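Glutathione transferase gst1-6 (Anopheles dirus, PDB 1V2A) probably catalyses the transfer of glutathione to halide-bearing and related electrophilic compounds, as a homodimeric Delta-class transferase of xenobiotic detoxification. Local coordinates at residues B[3-8]-B[28-33]; B[19-24]-B[187-192]; B[101-106]-B[158-163]. One frame throughout, in Å; residues are numbered along the deposited sequence.

Contact 1. Residues B[3-8]-B[28-33]; sequences YYYSLI and LKKTNV. With GTS (glutathione sulfonic acid), chain F.
Tyr3, Tyr4 and Tyr5 run parallel to Leu28, Lys29 and Lys30, the two short strand axes lying 4.7 Å apart at 28°. They are the two strands of the beta-alpha-beta unit that opens the thioredoxin-like domain, with helix 13-22 making the crossover between them. Backbone bonds zip them together. Lys29 N reaches Tyr3 O at 3.1 Å. Tyr5 N makes a weak bond to Lys29 O at 3.3 Å. The third bond comes from Thr31, just beyond strand 28-30, whose N closes tightly on Tyr5 O at 2.7 Å.

On one face of the sheet the Tyr4 ring and the extended Lys29 chain lie alongside each other, pointing the same way. Lys29 CD touches Tyr4 CZ at 3.6 Å, and beyond it NZ donates to Tyr4 OH at 3.2 Å; the same ammonium has its salt bridge with Asp2. Tyr5 starts away from the neighbouring strand, but with chi1 at 79°, CG between the backbone N and the carbonyl carbon, its ring swings back until OH sits 3.3 Å from Leu28 CD2. Past the strand ends, Val33 packs against the bound glutathione sulfonic acid near the ligand's O2. The Lys29 carbonyl has a second grip: while Tyr5 N approaches from the other strand, Thr31 OG1 donates to Lys29 O at 2.7 Å, and the same OG1 meets the Tyr4 ring at its edge, in plane.

Contact 2. Residues B[19-24]-B[187-192]; sequences AKKLGI and EMPDYE
Lys21 and Pro189 make the main apolar touch here: Lys21 CG rests 3.7 Å from Pro189 CD, the lysine chain crossing the pyrrolidine ring at about a right angle. Pro189 CB is directed toward the helix, and its CG comes near the backbone as well, 4.1 Å from Lys21 CA. Further along the lysine, CE has a looser neighbour in Met188 CE at 4.3 Å; Met188 itself is buried, and its side chain packs on Ile155 and Leu150. Lys20 brushes the same turn from its own side, with CD 3.9 Å from Pro189 O, before its chain bends at chi4 and carries the ammonium away.

This is a surface seam between the two domains. Helix 13-22 belongs to the thioredoxin-like N-terminal domain and ends here in a Schellman motif, where Gly23 takes positive phi and Ile24 N bonds back to Ala19 O at 3.0 Å. The turn 187-190 leads into helix 191-206 of the helical C-terminal part, with Asp190 in the N-cap position but making no capping bond through its side chain.

The polar side of the contact has no hydrogen bond. Lys21 chi1, at -110°, falls off the staggered positions, and a bend at chi2 (-73°) then turns the chain toward the C-terminal segment. That lays CE tightly on Glu187 O at 3.0 Å, while NZ stays 3.6 Å from the same oxygen. Any attraction between the Glu187 carboxylate and the ammonium is probably weak, Lys21 NZ being 5.0 Å from Glu187 OE2; Glu187 OE1 is hydrogen-bonded to Tyr144 OH.

Contact 3. Residues B[101-106]-B[158-163]; sequences GTLYKR and LGTVTA
Tyr104 presents the edge of its ring to the 158-163 segment: Thr160 CG2 lies near the ring plane, 3.5 Å from CD1, and Ala163 CB follows along the same edge at 4.2 Å from CE1. Pro10 and Pro11, from the loop after the first strand, also pack on this tyrosine, whose side chain lies about 5 Å from the bound glutathione sulfonic acid. Within 101-106, the Arg106 guanidinium has Thr102 CG2 over the centre of one face, and its NH1 is hydrogen-bonded to Lys127 O.

Helices 86-115 and 152-162 run side by side in the helical C-terminal domain, their local axes 9.7 Å apart at 34°. The CB bond of Thr160 points toward helix 86-115, and with its methyl anti to the backbone N (OG1 chi1 -62°), CG2 fits between two neighbours, touching Tyr104 and also Leu103 CG at 3.7 Å. A looser pair, Leu103 CD2 with Val161 CG2 at 4.4 Å, continues toward Leu135 of helix 122-141.

No hydrogen bond joins the two segments. Thr160 OG1 is hydrogen-bonded to Asp99 and to the carbonyl of Cys156, which leaves its methyl facing Leu103 and Tyr104. The segments thus meet through apolar atoms, while the bond to Asp99, one turn back along helix 86-115, adds a polar tie between the same two helices.

How the contacts relate
Contact 3 is the buried one, near the middle of the chain; contact 1 is partly buried and contact 2 lies at the surface. Contacts 1 and 2 share the beta-alpha-beta unit: contact 1 pairs its two strands, while contact 2 takes the end of the intervening helix 13-22 to the turn that leads into helix 191-206. Contact 2 also touches contact 3: Tyr191 OH packs on Thr162 and Leu158, and Met188 CG on Leu158. Chemistry follows place: backbone bonds and a lysine-tyrosine pair at the sheet margin, lysine methylenes over a proline turn at the domain seam, methyls and a ring edge in the core. Contacts 1 and 3 do not touch, yet both come near the bound ligand, through Val33 and Tyr104.

Contact 1. Residues B[3-8]-B[28-33]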
loop_
_atom_site.group_PDB
_atom_site.type_symbol
_atom_site.label_atom_id
_atom_site.label_comp_id
_atom_site.label_asym_id
_atom_site.label_seq_id
_atom_site.Cartn_x
_atom_site.Cartn_y
_atom_site.Cartn_z
ATOM N N TYR B 3 11.823 7.423 -16.708
ATOM C CA TYR B 3 10.659 7.560 -15.853
ATOM C C TYR B 3 9.380 7.672 -16.673
ATOM O O TYR B 3 8.982 8.767 -17.076
ATOM C CB TYR B 3 10.819 8.795 -14.958
ATOM C CG TYR B 3 9.751 8.929 -13.898
ATOM C CD1 TYR B 3 9.627 7.979 -12.881
ATOM C CD2 TYR B 3 8.867 10.009 -13.904
ATOM C CE1 TYR B 3 8.646 8.104 -11.892
ATOM C CE2 TYR B 3 7.883 10.143 -12.921
ATOM C CZ TYR B 3 7.781 9.189 -11.918
ATOM O OH TYR B 3 6.827 9.332 -10.936
ATOM N N TYR B 4 8.743 6.536 -16.937
ATOM C CA TYR B 4 7.493 6.541 -17.690
ATOM C C TYR B 4 6.466 7.163 -16.762
ATOM O O TYR B 4 6.326 6.743 -15.612
ATOM C CB TYR B 4 7.112 5.120 -18.078
ATOM C CG TYR B 4 8.191 4.479 -18.911
ATOM C CD1 TYR B 4 9.315 3.911 -18.310
ATOM C CD2 TYR B 4 8.144 4.539 -20.302
ATOM C CE1 TYR B 4 10.370 3.424 -19.074
ATOM C CE2 TYR B 4 9.191 4.058 -21.076
ATOM C CZ TYR B 4 10.301 3.505 -20.460
ATOM O OH TYR B 4 11.340 3.053 -21.231
ATOM N N TYR B 5 5.755 8.170 -17.257
ATOM C CA TYR B 5 4.802 8.870 -16.416
ATOM C C TYR B 5 3.904 9.836 -17.190
ATOM O O TYR B 5 3.907 9.892 -18.424
ATOM C CB TYR B 5 5.578 9.702 -15.400
ATOM C CG TYR B 5 6.090 10.963 -16.035
ATOM C CD1 TYR B 5 5.703 12.207 -15.559
ATOM C CD2 TYR B 5 6.852 10.913 -17.205
ATOM C CE1 TYR B 5 6.046 13.374 -16.236
ATOM C CE2 TYR B 5 7.202 12.072 -17.891
ATOM C CZ TYR B 5 6.788 13.299 -17.403
ATOM O OH TYR B 5 7.062 14.451 -18.108
ATOM N N SER B 6 3.161 10.616 -16.412
ATOM C CA SER B 6 2.269 11.653 -16.901
ATOM C C SER B 6 1.894 12.503 -15.696
ATOM O O SER B 6 1.343 11.991 -14.729
ATOM C CB SER B 6 1.008 11.057 -17.506
ATOM O OG SER B 6 0.135 12.102 -17.901
ATOM N N LEU B 7 2.198 13.794 -15.756
ATOM C CA LEU B 7 1.897 14.721 -14.668
ATOM C C LEU B 7 0.426 14.785 -14.284
ATOM O O LEU B 7 0.083 15.356 -13.252
ATOM C CB LEU B 7 2.363 16.135 -15.024
ATOM C CG LEU B 7 3.859 16.407 -14.886
ATOM C CD1 LEU B 7 4.159 17.844 -15.277
ATOM C CD2 LEU B 7 4.280 16.138 -13.444
ATOM N N ILE B 8 -0.446 14.227 -15.116
ATOM C CA ILE B 8 -1.866 14.243 -14.810
ATOM C C ILE B 8 -2.137 13.155 -13.779
ATOM O O ILE B 8 -3.103 13.228 -13.011
ATOM C CB ILE B 8 -2.726 13.985 -16.068
ATOM C CG1 ILE B 8 -2.592 15.150 -17.051
ATOM C CG2 ILE B 8 -4.190 13.872 -15.677
ATOM C CD1 ILE B 8 -1.191 15.366 -17.606
ATOM N N LEU B 28 12.608 11.827 -18.364
ATOM C CA LEU B 28 11.159 11.709 -18.483
ATOM C C LEU B 28 10.681 11.095 -19.787
ATOM O O LEU B 28 11.235 11.352 -20.854
ATOM C CB LEU B 28 10.510 13.086 -18.302
ATOM C CG LEU B 28 10.328 13.630 -16.878
ATOM C CD1 LEU B 28 11.550 13.358 -16.032
ATOM C CD2 LEU B 28 10.045 15.122 -16.952
ATOM N N LYS B 29 9.633 10.291 -19.694
ATOM C CA LYS B 29 9.063 9.648 -20.865
ATOM C C LYS B 29 7.541 9.669 -20.791
ATOM O O LYS B 29 6.921 8.715 -20.325
ATOM C CB LYS B 29 9.575 8.212 -20.966
ATOM C CG LYS B 29 11.078 8.130 -21.198
ATOM C CD LYS B 29 11.509 6.722 -21.534
ATOM C CE LYS B 29 12.959 6.688 -21.998
ATOM N NZ LYS B 29 13.402 5.292 -22.323
ATOM N N LYS B 30 6.943 10.767 -21.237
ATOM C CA LYS B 30 5.495 10.887 -21.202
ATOM C C LYS B 30 4.893 9.617 -21.763
ATOM O O LYS B 30 5.231 9.179 -22.858
ATOM C CB LYS B 30 5.025 12.119 -21.985
ATOM C CG LYS B 30 5.233 13.414 -21.211
ATOM C CD LYS B 30 4.682 14.651 -21.919
ATOM C CE LYS B 30 4.975 15.892 -21.075
ATOM N NZ LYS B 30 4.505 17.178 -21.672
ATOM N N THR B 31 4.003 9.021 -20.982
ATOM C CA THR B 31 3.376 7.769 -21.352
ATOM C C THR B 31 1.861 7.814 -21.249
ATOM O O THR B 31 1.311 8.259 -20.245
ATOM C CB THR B 31 3.869 6.640 -20.432
ATOM O OG1 THR B 31 5.302 6.607 -20.439
ATOM C CG2 THR B 31 3.312 5.298 -20.882
ATOM N N ASN B 32 1.191 7.349 -22.297
ATOM C CA ASN B 32 -0.261 7.285 -22.305
ATOM C C ASN B 32 -0.553 5.807 -22.111
ATOM O O ASN B 32 -0.620 5.052 -23.078
ATOM C CB ASN B 32 -0.823 7.758 -23.648
ATOM C CG ASN B 32 -2.320 7.542 -23.758
ATOM O OD1 ASN B 32 -2.806 6.429 -23.591
ATOM N ND2 ASN B 32 -3.058 8.608 -24.040
ATOM N N VAL B 33 -0.708 5.398 -20.854
ATOM C CA VAL B 33 -0.963 4.000 -20.526
ATOM C C VAL B 33 -2.231 3.438 -21.137
ATOM O O VAL B 33 -2.517 2.250 -21.000
ATOM C CB VAL B 33 -1.010 3.777 -18.996
ATOM C CG1 VAL B 33 0.377 3.909 -18.418
ATOM C CG2 VAL B 33 -1.956 4.779 -18.346
HETATM N N1 GTS F . -0.237 2.088 -7.035
HETATM C CA1 GTS F . 0.267 2.566 -8.291
HETATM C C1 GTS F . 1.380 3.521 -7.937
HETATM O O11 GTS F . 2.312 3.601 -8.716
HETATM O O12 GTS F . 1.329 4.166 -6.880
HETATM C CB1 GTS F . -0.875 3.224 -9.030
HETATM C CG1 GTS F . -0.492 3.787 -10.413
HETATM C CD1 GTS F . -1.641 3.684 -11.404
HETATM O OE1 GTS F . -2.736 3.185 -11.097
HETATM N N2 GTS F . -1.356 4.188 -12.603
HETATM C CA2 GTS F . -2.354 4.187 -13.679
HETATM C C2 GTS F . -1.916 3.269 -14.770
HETATM O O2 GTS F . -0.733 3.237 -15.128
HETATM C CB2 GTS F . -2.565 5.541 -14.350
HETATM S SG2 GTS F . -3.180 6.931 -13.344
HETATM O O1S GTS F . -2.320 7.254 -12.252
HETATM O O2S GTS F . -3.264 8.039 -14.224
HETATM O O3S GTS F . -4.479 6.630 -12.814
HETATM N N3 GTS F . -2.889 2.536 -15.293
HETATM C CA3 GTS F . -2.618 1.616 -16.359
HETATM C C3 GTS F . -3.185 0.273 -16.076
HETATM O O31 GTS F . -3.016 -0.570 -16.946
HETATM O O32 GTS F . -3.791 0.099 -15.007
#

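Contact 2. Residues B[19-24]-B[187-192]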
loop_
_atom_site.group_PDB
_atom_site.type_symbol
_atom_site.label_atom_id
_atom_site.label_comp_id
_atom_site.label_asym_id
_atom_site.label_seq_id
_atom_site.Cartn_x
_atom_site.Cartn_y
_atom_site.Cartn_z
ATOM N N ALA B 19 12.485 13.776 -6.803
ATOM C CA ALA B 19 13.638 13.951 -7.679
ATOM C C ALA B 19 14.229 15.350 -7.564
ATOM O O ALA B 19 15.451 15.512 -7.473
ATOM C CB ALA B 19 13.246 13.673 -9.129
ATOM N N LYS B 20 13.355 16.356 -7.569
ATOM C CA LYS B 20 13.777 17.749 -7.483
ATOM C C LYS B 20 14.441 18.049 -6.150
ATOM O O LYS B 20 15.447 18.748 -6.088
ATOM C CB LYS B 20 12.577 18.682 -7.664
ATOM C CG LYS B 20 11.811 18.482 -8.964
ATOM C CD LYS B 20 10.788 19.598 -9.175
ATOM C CE LYS B 20 9.932 19.329 -10.403
ATOM N NZ LYS B 20 10.757 19.084 -11.623
ATOM N N LYS B 21 13.862 17.515 -5.084
ATOM C CA LYS B 21 14.381 17.724 -3.744
ATOM C C LYS B 21 15.781 17.155 -3.524
ATOM O O LYS B 21 16.529 17.687 -2.711
ATOM C CB LYS B 21 13.427 17.099 -2.718
ATOM C CG LYS B 21 12.657 18.085 -1.852
ATOM C CD LYS B 21 13.555 18.745 -0.825
ATOM C CE LYS B 21 12.739 19.516 0.196
ATOM N NZ LYS B 21 13.584 20.188 1.215
ATOM N N LEU B 22 16.124 16.083 -4.241
ATOM C CA LEU B 22 17.419 15.417 -4.077
ATOM C C LEU B 22 18.416 15.583 -5.224
ATOM O O LEU B 22 19.484 14.958 -5.211
ATOM C CB LEU B 22 17.211 13.919 -3.839
ATOM C CG LEU B 22 16.301 13.447 -2.702
ATOM C CD1 LEU B 22 16.097 11.950 -2.830
ATOM C CD2 LEU B 22 16.907 13.796 -1.345
ATOM N N GLY B 23 18.068 16.392 -6.219
ATOM C CA GLY B 23 18.963 16.617 -7.341
ATOM C C GLY B 23 19.196 15.426 -8.253
ATOM O O GLY B 23 20.316 15.218 -8.734
ATOM N N ILE B 24 18.151 14.644 -8.507
ATOM C CA ILE B 24 18.283 13.476 -9.369
ATOM C C ILE B 24 17.769 13.788 -10.771
ATOM O O ILE B 24 16.682 14.350 -10.938
ATOM C CB ILE B 24 17.477 12.249 -8.837
ATOM C CG1 ILE B 24 17.837 11.950 -7.383
ATOM C CG2 ILE B 24 17.797 11.016 -9.668
ATOM C CD1 ILE B 24 17.039 10.801 -6.793
ATOM N N GLU B 187 8.178 23.857 0.714
ATOM C CA GLU B 187 9.442 23.145 0.838
ATOM C C GLU B 187 9.789 22.337 -0.410
ATOM O O GLU B 187 10.857 21.727 -0.486
ATOM C CB GLU B 187 9.423 22.255 2.085
ATOM C CG GLU B 187 9.113 23.036 3.361
ATOM C CD GLU B 187 9.401 22.256 4.627
ATOM O OE1 GLU B 187 8.998 22.722 5.715
ATOM O OE2 GLU B 187 10.038 21.185 4.539
ATOM N N MET B 188 8.890 22.326 -1.390
ATOM C CA MET B 188 9.162 21.621 -2.646
ATOM C C MET B 188 9.810 22.660 -3.571
ATOM O O MET B 188 9.253 23.732 -3.796
ATOM C CB MET B 188 7.867 21.098 -3.283
ATOM C CG MET B 188 7.081 20.113 -2.441
ATOM S SD MET B 188 7.892 18.512 -2.226
ATOM C CE MET B 188 8.620 18.684 -0.565
ATOM N N PRO B 189 11.004 22.360 -4.105
ATOM C CA PRO B 189 11.726 23.273 -5.000
ATOM C C PRO B 189 10.931 23.706 -6.234
ATOM O O PRO B 189 10.557 22.876 -7.061
ATOM C CB PRO B 189 12.973 22.470 -5.369
ATOM C CG PRO B 189 13.205 21.638 -4.132
ATOM C CD PRO B 189 11.809 21.161 -3.822
ATOM N N ASP B 190 10.694 25.011 -6.357
ATOM C CA ASP B 190 9.942 25.575 -7.482
ATOM C C ASP B 190 8.586 24.899 -7.641
ATOM O O ASP B 190 8.272 24.377 -8.711
ATOM C CB ASP B 190 10.720 25.421 -8.792
ATOM C CG ASP B 190 12.111 26.010 -8.722
ATOM O OD1 ASP B 190 12.265 27.120 -8.168
ATOM O OD2 ASP B 190 13.048 25.363 -9.238
ATOM N N TYR B 191 7.777 24.914 -6.587
ATOM C CA TYR B 191 6.472 24.270 -6.649
ATOM C C TYR B 191 5.509 24.897 -7.655
ATOM O O TYR B 191 4.991 24.210 -8.539
ATOM C CB TYR B 191 5.809 24.267 -5.276
ATOM C CG TYR B 191 4.565 23.417 -5.251
ATOM C CD1 TYR B 191 4.646 22.027 -5.337
ATOM C CD2 TYR B 191 3.306 23.997 -5.173
ATOM C CE1 TYR B 191 3.501 21.236 -5.340
ATOM C CE2 TYR B 191 2.158 23.223 -5.182
ATOM C CZ TYR B 191 2.257 21.840 -5.259
ATOM O OH TYR B 191 1.113 21.065 -5.217
ATOM N N GLU B 192 5.263 26.196 -7.505
ATOM C CA GLU B 192 4.354 26.921 -8.388
ATOM C C GLU B 192 4.616 26.550 -9.845
ATOM O O GLU B 192 3.685 26.424 -10.642
ATOM C CB GLU B 192 4.536 28.429 -8.197
ATOM C CG GLU B 192 3.328 29.268 -8.593
ATOM C CD GLU B 192 2.127 29.034 -7.683
ATOM O OE1 GLU B 192 2.272 29.192 -6.453
ATOM O OE2 GLU B 192 1.037 28.696 -8.197
#

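Contact 3. Residues B[101-106]-B[158-163]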
loop_
_atom_site.group_PDB
_atom_site.type_symbol
_atom_site.label_atom_id
_atom_site.label_comp_id
_atom_site.label_asym_id
_atom_site.label_seq_id
_atom_site.Cartn_x
_atom_site.Cartn_y
_atom_site.Cartn_z
ATOM N N GLY B 101 -3.866 2.719 0.527
ATOM C CA GLY B 101 -5.042 1.948 0.881
ATOM C C GLY B 101 -6.198 2.629 1.595
ATOM O O GLY B 101 -7.238 2.009 1.803
ATOM N N THR B 102 -6.048 3.887 1.982
ATOM C CA THR B 102 -7.144 4.546 2.673
ATOM C C THR B 102 -7.600 5.825 2.002
ATOM O O THR B 102 -8.690 5.873 1.438
ATOM C CB THR B 102 -6.778 4.873 4.133
ATOM O OG1 THR B 102 -6.477 3.658 4.830
ATOM C CG2 THR B 102 -7.935 5.588 4.834
ATOM N N LEU B 103 -6.753 6.849 2.047
ATOM C CA LEU B 103 -7.084 8.152 1.477
ATOM C C LEU B 103 -7.178 8.215 -0.034
ATOM O O LEU B 103 -8.206 8.610 -0.569
ATOM C CB LEU B 103 -6.091 9.208 1.972
ATOM C CG LEU B 103 -6.354 10.676 1.599
ATOM C CD1 LEU B 103 -7.827 11.025 1.750
ATOM C CD2 LEU B 103 -5.517 11.568 2.492
ATOM N N TYR B 104 -6.114 7.835 -0.732
ATOM C CA TYR B 104 -6.143 7.904 -2.183
ATOM C C TYR B 104 -7.112 6.896 -2.796
ATOM O O TYR B 104 -7.691 7.140 -3.865
ATOM C CB TYR B 104 -4.739 7.706 -2.766
ATOM C CG TYR B 104 -4.674 8.081 -4.230
ATOM C CD1 TYR B 104 -4.982 9.381 -4.647
ATOM C CD2 TYR B 104 -4.393 7.124 -5.205
ATOM C CE1 TYR B 104 -5.025 9.720 -6.000
ATOM C CE2 TYR B 104 -4.429 7.452 -6.570
ATOM C CZ TYR B 104 -4.748 8.750 -6.955
ATOM O OH TYR B 104 -4.797 9.074 -8.284
ATOM N N LYS B 105 -7.293 5.767 -2.118
ATOM C CA LYS B 105 -8.196 4.724 -2.594
ATOM C C LYS B 105 -9.623 5.237 -2.640
ATOM O O LYS B 105 -10.368 4.973 -3.587
ATOM C CB LYS B 105 -8.129 3.504 -1.670
ATOM C CG LYS B 105 -9.289 2.502 -1.804
ATOM C CD LYS B 105 -9.219 1.631 -3.072
ATOM C CE LYS B 105 -9.498 2.431 -4.342
ATOM N NZ LYS B 105 -9.471 1.620 -5.595
ATOM N N ARG B 106 -10.001 5.965 -1.600
ATOM C CA ARG B 106 -11.342 6.508 -1.503
ATOM C C ARG B 106 -11.531 7.741 -2.381
ATOM O O ARG B 106 -12.657 8.080 -2.731
ATOM C CB ARG B 106 -11.664 6.811 -0.035
ATOM C CG ARG B 106 -11.727 5.540 0.817
ATOM C CD ARG B 106 -11.880 5.845 2.290
ATOM N NE ARG B 106 -11.712 4.646 3.107
ATOM C CZ ARG B 106 -11.802 4.623 4.437
ATOM N NH1 ARG B 106 -12.063 5.741 5.106
ATOM N NH2 ARG B 106 -11.625 3.488 5.103
ATOM N N LEU B 158 0.731 14.693 -0.436
ATOM C CA LEU B 158 0.517 15.980 -1.072
ATOM C C LEU B 158 -0.036 15.714 -2.469
ATOM O O LEU B 158 -0.868 16.459 -2.969
ATOM C CB LEU B 158 1.834 16.755 -1.166
ATOM C CG LEU B 158 1.831 17.926 -2.153
ATOM C CD1 LEU B 158 0.772 18.950 -1.735
ATOM C CD2 LEU B 158 3.222 18.553 -2.193
ATOM N N GLY B 159 0.422 14.639 -3.100
ATOM C CA GLY B 159 -0.079 14.324 -4.425
ATOM C C GLY B 159 -1.536 13.921 -4.310
ATOM O O GLY B 159 -2.394 14.377 -5.058
ATOM N N THR B 160 -1.808 13.071 -3.332
ATOM C CA THR B 160 -3.143 12.565 -3.078
ATOM C C THR B 160 -4.168 13.631 -2.741
ATOM O O THR B 160 -5.283 13.600 -3.246
ATOM C CB THR B 160 -3.104 11.552 -1.936
ATOM O OG1 THR B 160 -2.273 10.450 -2.329
ATOM C CG2 THR B 160 -4.505 11.056 -1.600
ATOM N N VAL B 161 -3.797 14.577 -1.886
ATOM C CA VAL B 161 -4.737 15.614 -1.488
ATOM C C VAL B 161 -5.066 16.636 -2.572
ATOM O O VAL B 161 -6.214 17.036 -2.694
ATOM C CB VAL B 161 -4.251 16.349 -0.223
ATOM C CG1 VAL B 161 -5.260 17.410 0.192
ATOM C CG2 VAL B 161 -4.059 15.346 0.902
ATOM N N THR B 162 -4.079 17.060 -3.359
ATOM C CA THR B 162 -4.359 18.040 -4.400
ATOM C C THR B 162 -5.182 17.406 -5.521
ATOM O O THR B 162 -5.716 18.107 -6.386
ATOM C CB THR B 162 -3.065 18.647 -5.021
ATOM O OG1 THR B 162 -2.619 17.838 -6.113
ATOM C CG2 THR B 162 -1.964 18.747 -3.984
ATOM N N ALA B 163 -5.275 16.078 -5.508
ATOM C CA ALA B 163 -6.042 15.357 -6.512
ATOM C C ALA B 163 -7.524 15.574 -6.243
ATOM O O ALA B 163 -8.362 15.316 -7.102
ATOM C CB ALA B 163 -5.713 13.865 -6.470
#